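Local coordinates for protein putative cytochrome P450 hydroxylase (Chondromyces apiculatus DSM 436, PDB 6GMF) that binds heme and probably acts as a cytochrome P450 monooxygenase that inserts oxygen into terpene substrates, at residues I140-A143 and E144-G147; L224-A227 and N228-I232. All coordinates share one frame; numbering follows the deposited sequence.

Both contacts join successive turns of one helix in the buried body of a P450, and they meet side to side. Contact 1 closes helix 136-145, and contact 2 is a stretch inside the long helix 220-251 that runs beside the heme. Between them Leu-146 CD1 lies 3.8 Å from Leu-231 CD1, and Ile-142 CG1 packs on Leu-230 CB. Contact 1 is the farther from the centre of the chain, with a partly exposed charged flank at Glu-144 and a glycine ending the helix. Contact 2 lies deeper; its chemistry is an aromatic-aliphatic pair against the porphyrin on one flank and hydroxyls with bound waters on another.

Contact 1. Residues I140-A143 and E144-G147; sequences IVIA and EMLG
Glu-144 folds back along Ile-140, one helical turn earlier, and shows how the last turn of a helix settles both its backbone and its charges. CG stands anti to the carbonyl carbon (chi1 -73°) and the chain beyond is extended, which carries OE2 alongside Ile-140 CG2 at 3.7 Å. The carboxylate finds its partners beyond this turn: OE1 forms a salt bridge with Arg-109 and OE2 another with Arg-153. With an alanine in this position, both arginines would probably be left without the negative charge they share.

The backbone is served in sequence. Glu-144 N donates to Ile-140 O, Met-145 N reaches Val-141 O at 2.9 Å, and Leu-146 N likewise donates to Ile-142 O. Gly-147 then leaves the helix with positive phi (73°), which favours glycine, and its N returns to Glu-144 O at 3.1 Å as part of a Schellman motif.

On the apolar flank Ile-142 CD1 crosses over to Met-145 SD at 4.0 Å, while its CG1 runs beside Leu-146 CD1. Ile-142 also touches the heme. The turn is wedged among three helices: Ile-142 and Ala-143 rest on Phe-156 of helix 153-163, Met-145 and Leu-146 on Leu-204 of helix 204-210, and Ile-142 reaches Asn-235 of helix 220-251.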
ATOM      1  N   ILE A 140      13.499  -4.525  -2.032  1.00 17.99           N
ATOM      2  CA  ILE A 140      14.400  -5.610  -2.445  1.00 17.67           C
ATOM      3  C   ILE A 140      13.582  -6.648  -3.232  1.00 17.80           C
ATOM      4  O   ILE A 140      13.992  -7.097  -4.306  1.00 17.22           O
ATOM      5  CB  ILE A 140      15.090  -6.263  -1.243  1.00 19.23           C
ATOM      6  CG1 ILE A 140      16.030  -5.307  -0.509  1.00 19.43           C
ATOM      7  CG2 ILE A 140      15.808  -7.534  -1.635  1.00 20.21           C
ATOM      8  CD1 ILE A 140      16.437  -5.833   0.900  1.00 19.93           C
ATOM      9  N   VAL A 141      12.415  -7.020  -2.706  1.00 16.87           N
ATOM     10  CA  VAL A 141      11.599  -8.032  -3.334  1.00 17.25           C
ATOM     11  C   VAL A 141      11.149  -7.589  -4.721  1.00 17.13           C
ATOM     12  O   VAL A 141      11.350  -8.336  -5.688  1.00 19.42           O
ATOM     13  CB  VAL A 141      10.387  -8.404  -2.483  1.00 19.27           C
ATOM     14  CG1 VAL A 141       9.461  -9.314  -3.273  1.00 20.05           C
ATOM     15  CG2 VAL A 141      10.851  -9.036  -1.199  1.00 19.28           C
ATOM     16  N   ILE A 142      10.688  -6.341  -4.856  1.00 17.81           N
ATOM     17  CA  ILE A 142      10.190  -5.887  -6.170  1.00 17.38           C
ATOM     18  C   ILE A 142      11.339  -5.731  -7.166  1.00 17.28           C
ATOM     19  O   ILE A 142      11.155  -6.040  -8.363  1.00 17.92           O
ATOM     20  CB  ILE A 142       9.252  -4.668  -6.115  1.00 18.80           C
ATOM     21  CG1 ILE A 142       8.269  -4.651  -7.287  1.00 19.65           C
ATOM     22  CG2 ILE A 142      10.027  -3.355  -6.027  1.00 18.06           C
ATOM     23  CD1 ILE A 142       7.288  -5.817  -7.283  1.00 20.95           C
ATOM     24  N   ALA A 143      12.502  -5.235  -6.721  1.00 17.00           N
ATOM     25  CA  ALA A 143      13.657  -5.175  -7.637  1.00 16.81           C
ATOM     26  C   ALA A 143      14.031  -6.588  -8.124  1.00 18.53           C
ATOM     27  O   ALA A 143      14.340  -6.791  -9.279  1.00 20.57           O
ATOM     28  CB  ALA A 143      14.789  -4.474  -6.927  1.00 16.52           C
ATOM     29  N   GLU A 144      13.972  -7.587  -7.255  1.00 17.38           N
ATOM     30  CA  GLU A 144      14.314  -8.945  -7.716  1.00 20.18           C
ATOM     31  C   GLU A 144      13.253  -9.430  -8.699  1.00 20.67           C
ATOM     32  O   GLU A 144      13.598 -10.050  -9.731  1.00 21.51           O
ATOM     33  CB  GLU A 144      14.489  -9.881  -6.526  1.00 24.13           C
ATOM     34  CG  GLU A 144      15.789  -9.540  -5.834  1.00 26.63           C
ATOM     35  CD  GLU A 144      16.277 -10.477  -4.767  1.00 31.25           C
ATOM     36  OE1 GLU A 144      15.719 -11.628  -4.650  1.00 33.29           O
ATOM     37  OE2 GLU A 144      17.210 -10.036  -4.041  1.00 32.76           O
ATOM     38  N   MET A 145      11.979  -9.155  -8.408  1.00 18.85           N
ATOM     39  CA  MET A 145      10.898  -9.589  -9.302  1.00 19.19           C
ATOM     40  C   MET A 145      11.023  -8.934 -10.674  1.00 21.04           C
ATOM     41  O   MET A 145      10.784  -9.576 -11.717  1.00 21.01           O
ATOM     42  CB  MET A 145       9.531  -9.255  -8.720  1.00 20.86           C
ATOM     43  CG  MET A 145       9.162 -10.179  -7.626  1.00 25.16           C
ATOM     44  SD  MET A 145       7.477  -9.819  -7.071  1.00 28.99           S
ATOM     45  CE  MET A 145       6.552  -9.868  -8.593  1.00 30.20           C
ATOM     46  N   LEU A 146      11.448  -7.679 -10.690  1.00 21.88           N
ATOM     47  CA  LEU A 146      11.656  -6.966 -11.952  1.00 21.88           C
ATOM     48  C   LEU A 146      12.996  -7.256 -12.646  1.00 22.89           C
ATOM     49  O   LEU A 146      13.281  -6.676 -13.698  1.00 25.79           O
ATOM     50  CB  LEU A 146      11.547  -5.473 -11.657  1.00 21.49           C
ATOM     51  CG  LEU A 146      10.136  -4.975 -11.388  1.00 20.85           C
ATOM     52  CD1 LEU A 146      10.190  -3.571 -10.829  1.00 20.49           C
ATOM     53  CD2 LEU A 146       9.277  -5.022 -12.646  1.00 22.59           C
ATOM     54  N   GLY A 147      13.849  -8.091 -12.080  1.00 20.44           N
ATOM     55  CA  GLY A 147      15.065  -8.450 -12.739  1.00 21.68           C
ATOM     56  C   GLY A 147      16.104  -7.339 -12.756  1.00 21.45           C
ATOM     57  O   GLY A 147      16.916  -7.276 -13.679  1.00 24.76           O
TER

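Contact 2. Residues L224-A227 and N228-I232; sequences LSFA and NTLLI. With HEM (protoporphyrin IX containing Fe), chain B.
Phe-226 and Leu-230 meet one turn apart on the long helix 220-251 that passes beside the heme, the I-helix of the P450 fold, and they illustrate how one helix can be close-packed on one flank and water-bridged on another. With Phe-226 CG anti to the backbone N (chi1 -176°), the ring swings along the helix until Leu-230 CG sits over one face, a CH-pi contact 4.2 Å from the centroid and 22° off the normal. The leucine lies toward the rim, and its CD2 closes on Phe-226 CZ at 3.6 Å. The same methyl also touches the porphyrin, with Leu-230 CD2 3.7 Å from HEM CAC, so one branch bridges aromatic ring and cofactor.

The other flank is looser, and waters link its polar groups. Water 2 donates to Ser-225 O at 2.8 Å, lies 2.7 Å from Thr-229 OG1, and accepts a weak bond from Asn-228 ND2. Water 1 is bonded to Thr-229 OG1 and weakly to Ser-225 OG, and it lies in plane at the edge of the Phe-226 ring. Thr-229 OG1 is further bonded to Ser-78 OG, so this buried hydroxyl has at least three polar partners.

Backbone bonds to Leu-224, Ser-225 and Phe-226 carbonyls are regular, but Ala-227 O receives just weak ones, from Leu-230 N and, at 3.5 Å, from Leu-231 N. Thr-229 spans both flanks: its CG2 turns from the waters to the heme, 3.8 Å from the methyl carbon HEM CMD.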
ATOM      1  N   LEU A 224       6.285  -0.618 -19.158  1.00 20.14           N
ATOM      2  CA  LEU A 224       7.097   0.287 -18.332  1.00 20.81           C
ATOM      3  C   LEU A 224       6.200   0.938 -17.287  1.00 21.19           C
ATOM      4  O   LEU A 224       6.605   1.080 -16.129  1.00 21.79           O
ATOM      5  CB  LEU A 224       7.766   1.354 -19.204  1.00 22.34           C
ATOM      6  CG  LEU A 224       8.759   0.793 -20.222  1.00 23.74           C
ATOM      7  CD1 LEU A 224       9.290   1.916 -21.091  1.00 27.16           C
ATOM      8  CD2 LEU A 224       9.891   0.045 -19.521  1.00 25.49           C
ATOM      9  N   SER A 225       5.012   1.393 -17.711  1.00 21.13           N
ATOM     10  CA  SER A 225       4.106   2.046 -16.773  1.00 20.60           C
ATOM     11  C   SER A 225       3.701   1.082 -15.644  1.00 19.78           C
ATOM     12  O   SER A 225       3.627   1.529 -14.478  1.00 18.14           O
ATOM     13  CB  SER A 225       2.921   2.633 -17.467  1.00 22.87           C
ATOM     14  OG  SER A 225       1.928   2.986 -16.511  1.00 25.19           O
ATOM     15  N   PHE A 226       3.490  -0.204 -15.949  1.00 18.14           N
ATOM     16  CA  PHE A 226       3.096  -1.174 -14.937  1.00 19.28           C
ATOM     17  C   PHE A 226       4.274  -1.458 -13.973  1.00 18.89           C
ATOM     18  O   PHE A 226       4.072  -1.548 -12.748  1.00 19.46           O
ATOM     19  CB  PHE A 226       2.488  -2.431 -15.541  1.00 20.00           C
ATOM     20  CG  PHE A 226       1.982  -3.396 -14.494  1.00 17.81           C
ATOM     21  CD1 PHE A 226       0.842  -3.104 -13.734  1.00 18.00           C
ATOM     22  CD2 PHE A 226       2.648  -4.567 -14.238  1.00 18.37           C
ATOM     23  CE1 PHE A 226       0.391  -3.987 -12.767  1.00 18.14           C
ATOM     24  CE2 PHE A 226       2.187  -5.451 -13.271  1.00 19.33           C
ATOM     25  CZ  PHE A 226       1.059  -5.157 -12.542  1.00 19.48           C
ATOM     26  N   ALA A 227       5.500  -1.546 -14.506  1.00 18.47           N
ATOM     27  CA  ALA A 227       6.685  -1.675 -13.688  1.00 17.35           C
ATOM     28  C   ALA A 227       6.760  -0.522 -12.675  1.00 18.98           C
ATOM     29  O   ALA A 227       7.041  -0.721 -11.495  1.00 18.13           O
ATOM     30  CB  ALA A 227       7.919  -1.746 -14.546  1.00 18.01           C
ATOM     31  N   ASN A 228       6.544   0.715 -13.151  1.00 19.60           N
ATOM     32  CA  ASN A 228       6.624   1.881 -12.340  1.00 19.50           C
ATOM     33  C   ASN A 228       5.521   1.794 -11.276  1.00 20.11           C
ATOM     34  O   ASN A 228       5.742   2.146 -10.097  1.00 19.22           O
ATOM     35  CB  ASN A 228       6.459   3.146 -13.195  1.00 20.25           C
ATOM     36  CG  ASN A 228       6.539   4.430 -12.406  1.00 22.02           C
ATOM     37  OD1 ASN A 228       7.638   4.925 -12.145  1.00 27.56           O
ATOM     38  ND2 ASN A 228       5.411   4.960 -12.005  1.00 24.01           N
ATOM     39  N   THR A 229       4.327   1.373 -11.710  1.00 18.32           N
ATOM     40  CA  THR A 229       3.173   1.259 -10.771  1.00 17.59           C
ATOM     41  C   THR A 229       3.531   0.314  -9.625  1.00 17.14           C
ATOM     42  O   THR A 229       3.130   0.559  -8.480  1.00 18.86           O
ATOM     43  CB  THR A 229       1.879   0.836 -11.488  1.00 18.35           C
ATOM     44  OG1 THR A 229       1.541   1.943 -12.320  1.00 18.82           O
ATOM     45  CG2 THR A 229       0.736   0.531 -10.554  1.00 20.66           C
ATOM     46  N   LEU A 230       4.238  -0.776  -9.910  1.00 18.83           N
ATOM     47  CA  LEU A 230       4.530  -1.758  -8.871  1.00 18.33           C
ATOM     48  C   LEU A 230       5.381  -1.120  -7.756  1.00 18.62           C
ATOM     49  O   LEU A 230       5.163  -1.431  -6.568  1.00 17.90           O
ATOM     50  CB  LEU A 230       5.228  -2.989  -9.460  1.00 18.59           C
ATOM     51  CG  LEU A 230       4.369  -3.842 -10.399  1.00 19.56           C
ATOM     52  CD1 LEU A 230       5.208  -4.946 -11.023  1.00 21.43           C
ATOM     53  CD2 LEU A 230       3.170  -4.465  -9.684  1.00 20.53           C
ATOM     54  N   LEU A 231       6.304  -0.208  -8.115  1.00 18.81           N
ATOM     55  CA  LEU A 231       7.094   0.456  -7.071  1.00 19.84           C
ATOM     56  C   LEU A 231       6.178   1.345  -6.256  1.00 19.91           C
ATOM     57  O   LEU A 231       6.157   1.286  -5.019  1.00 21.31           O
ATOM     58  CB  LEU A 231       8.194   1.356  -7.645  1.00 24.24           C
ATOM     59  CG  LEU A 231       9.535   0.688  -7.891  1.00 25.61           C
ATOM     60  CD1 LEU A 231       9.370  -0.410  -8.937  1.00 27.12           C
ATOM     61  CD2 LEU A 231      10.540   1.749  -8.334  1.00 23.55           C
ATOM     62  N   ILE A 232       5.458   2.232  -6.955  1.00 18.00           N
ATOM     63  CA  ILE A 232       4.698   3.233  -6.267  1.00 21.21           C
ATOM     64  C   ILE A 232       3.595   2.585  -5.423  1.00 20.44           C
ATOM     65  O   ILE A 232       3.382   2.969  -4.274  1.00 21.46           O
ATOM     66  CB  ILE A 232       4.118   4.268  -7.239  1.00 23.46           C
ATOM     67  CG1 ILE A 232       5.220   5.093  -7.913  1.00 28.91           C
ATOM     68  CG2 ILE A 232       3.113   5.155  -6.521  1.00 24.02           C
ATOM     69  CD1 ILE A 232       4.732   5.857  -9.101  1.00 31.33           C
TER
HETATM   70  CHA HEM B 501      -4.489  -1.251  -5.979  1.00 15.48           C
HETATM   71  CHB HEM B 501      -3.900  -1.118  -1.302  1.00 13.76           C
HETATM   72  CHC HEM B 501       0.333  -3.400  -1.852  1.00 14.52           C
HETATM   73  CHD HEM B 501      -0.085  -3.178  -6.566  1.00 13.83           C
HETATM   74  C1A HEM B 501      -4.712  -1.054  -4.637  1.00 14.07           C
HETATM   75  C2A HEM B 501      -5.946  -0.537  -4.151  1.00 14.37           C
HETATM   76  C3A HEM B 501      -5.763  -0.474  -2.807  1.00 13.48           C
HETATM   77  C4A HEM B 501      -4.469  -0.980  -2.525  1.00 13.73           C
HETATM   78  CMA HEM B 501      -6.692   0.073  -1.750  1.00 13.69           C
HETATM   79  CAA HEM B 501      -7.177  -0.119  -4.906  1.00 15.92           C
HETATM   80  CBA HEM B 501      -7.072   1.300  -5.526  1.00 14.10           C
HETATM   81  CGA HEM B 501      -8.363   1.771  -6.162  1.00 16.38           C
HETATM   82  O1A HEM B 501      -9.414   1.090  -6.047  1.00 16.63           O
HETATM   83  O2A HEM B 501      -8.298   2.931  -6.687  1.00 16.83           O
HETATM   84  C1B HEM B 501      -2.667  -1.721  -1.008  1.00 14.18           C
HETATM   85  C2B HEM B 501      -2.143  -1.958   0.312  1.00 13.53           C
HETATM   86  C3B HEM B 501      -0.946  -2.589   0.188  1.00 14.26           C
HETATM   87  C4B HEM B 501      -0.743  -2.766  -1.252  1.00 13.77           C
HETATM   88  CMB HEM B 501      -2.860  -1.525   1.527  1.00 14.09           C
HETATM   89  CAB HEM B 501       0.013  -3.128   1.228  1.00 15.10           C
HETATM   90  CBB HEM B 501      -0.418  -3.381   2.421  1.00 18.55           C
HETATM   91  C1C HEM B 501       0.604  -3.610  -3.158  1.00 13.37           C
HETATM   92  C2C HEM B 501       1.789  -4.253  -3.653  1.00 14.40           C
HETATM   93  C3C HEM B 501       1.627  -4.169  -5.027  1.00 14.83           C
HETATM   94  C4C HEM B 501       0.436  -3.468  -5.322  1.00 14.45           C
HETATM   95  CMC HEM B 501       2.808  -5.003  -2.845  1.00 15.99           C
HETATM   96  CAC HEM B 501       2.479  -4.683  -6.099  1.00 15.77           C
HETATM   97  CBC HEM B 501       3.703  -5.128  -5.942  1.00 21.61           C
HETATM   98  C1D HEM B 501      -1.312  -2.602  -6.769  1.00 15.43           C
HETATM   99  C2D HEM B 501      -1.834  -2.307  -8.136  1.00 15.60           C
HETATM  100  C3D HEM B 501      -3.068  -1.787  -7.971  1.00 15.79           C
HETATM  101  C4D HEM B 501      -3.301  -1.755  -6.523  1.00 14.91           C
HETATM  102  CMD HEM B 501      -1.035  -2.623  -9.391  1.00 15.91           C
HETATM  103  CAD HEM B 501      -3.995  -1.327  -9.061  1.00 15.97           C
HETATM  104  CBD HEM B 501      -5.045  -2.353  -9.519  1.00 16.79           C
HETATM  105  CGD HEM B 501      -6.017  -1.793 -10.537  1.00 18.57           C
HETATM  106  O1D HEM B 501      -6.640  -2.623 -11.221  1.00 19.76           O
HETATM  107  O2D HEM B 501      -6.188  -0.550 -10.640  1.00 17.09           O
HETATM  108  NA  HEM B 501      -3.808  -1.335  -3.625  1.00 15.49           N
HETATM  109  NB  HEM B 501      -1.796  -2.234  -1.868  1.00 13.73           N
HETATM  110  NC  HEM B 501      -0.188  -3.097  -4.166  1.00 15.30           N
HETATM  111  ND  HEM B 501      -2.228  -2.174  -5.834  1.00 14.46           N
HETATM  112 FE   HEM B 501      -2.076  -2.299  -3.897  1.00 15.67          FE
HETATM  113  O   HOH W   1       0.211   0.481 -14.797  1.00 23.77           O
HETATM  114  O   HOH W   2       2.628   3.969 -13.670  1.00 36.70           O
HETATM  115  O   HOH W   3      -1.229  -0.223  -3.953  1.00 21.01           O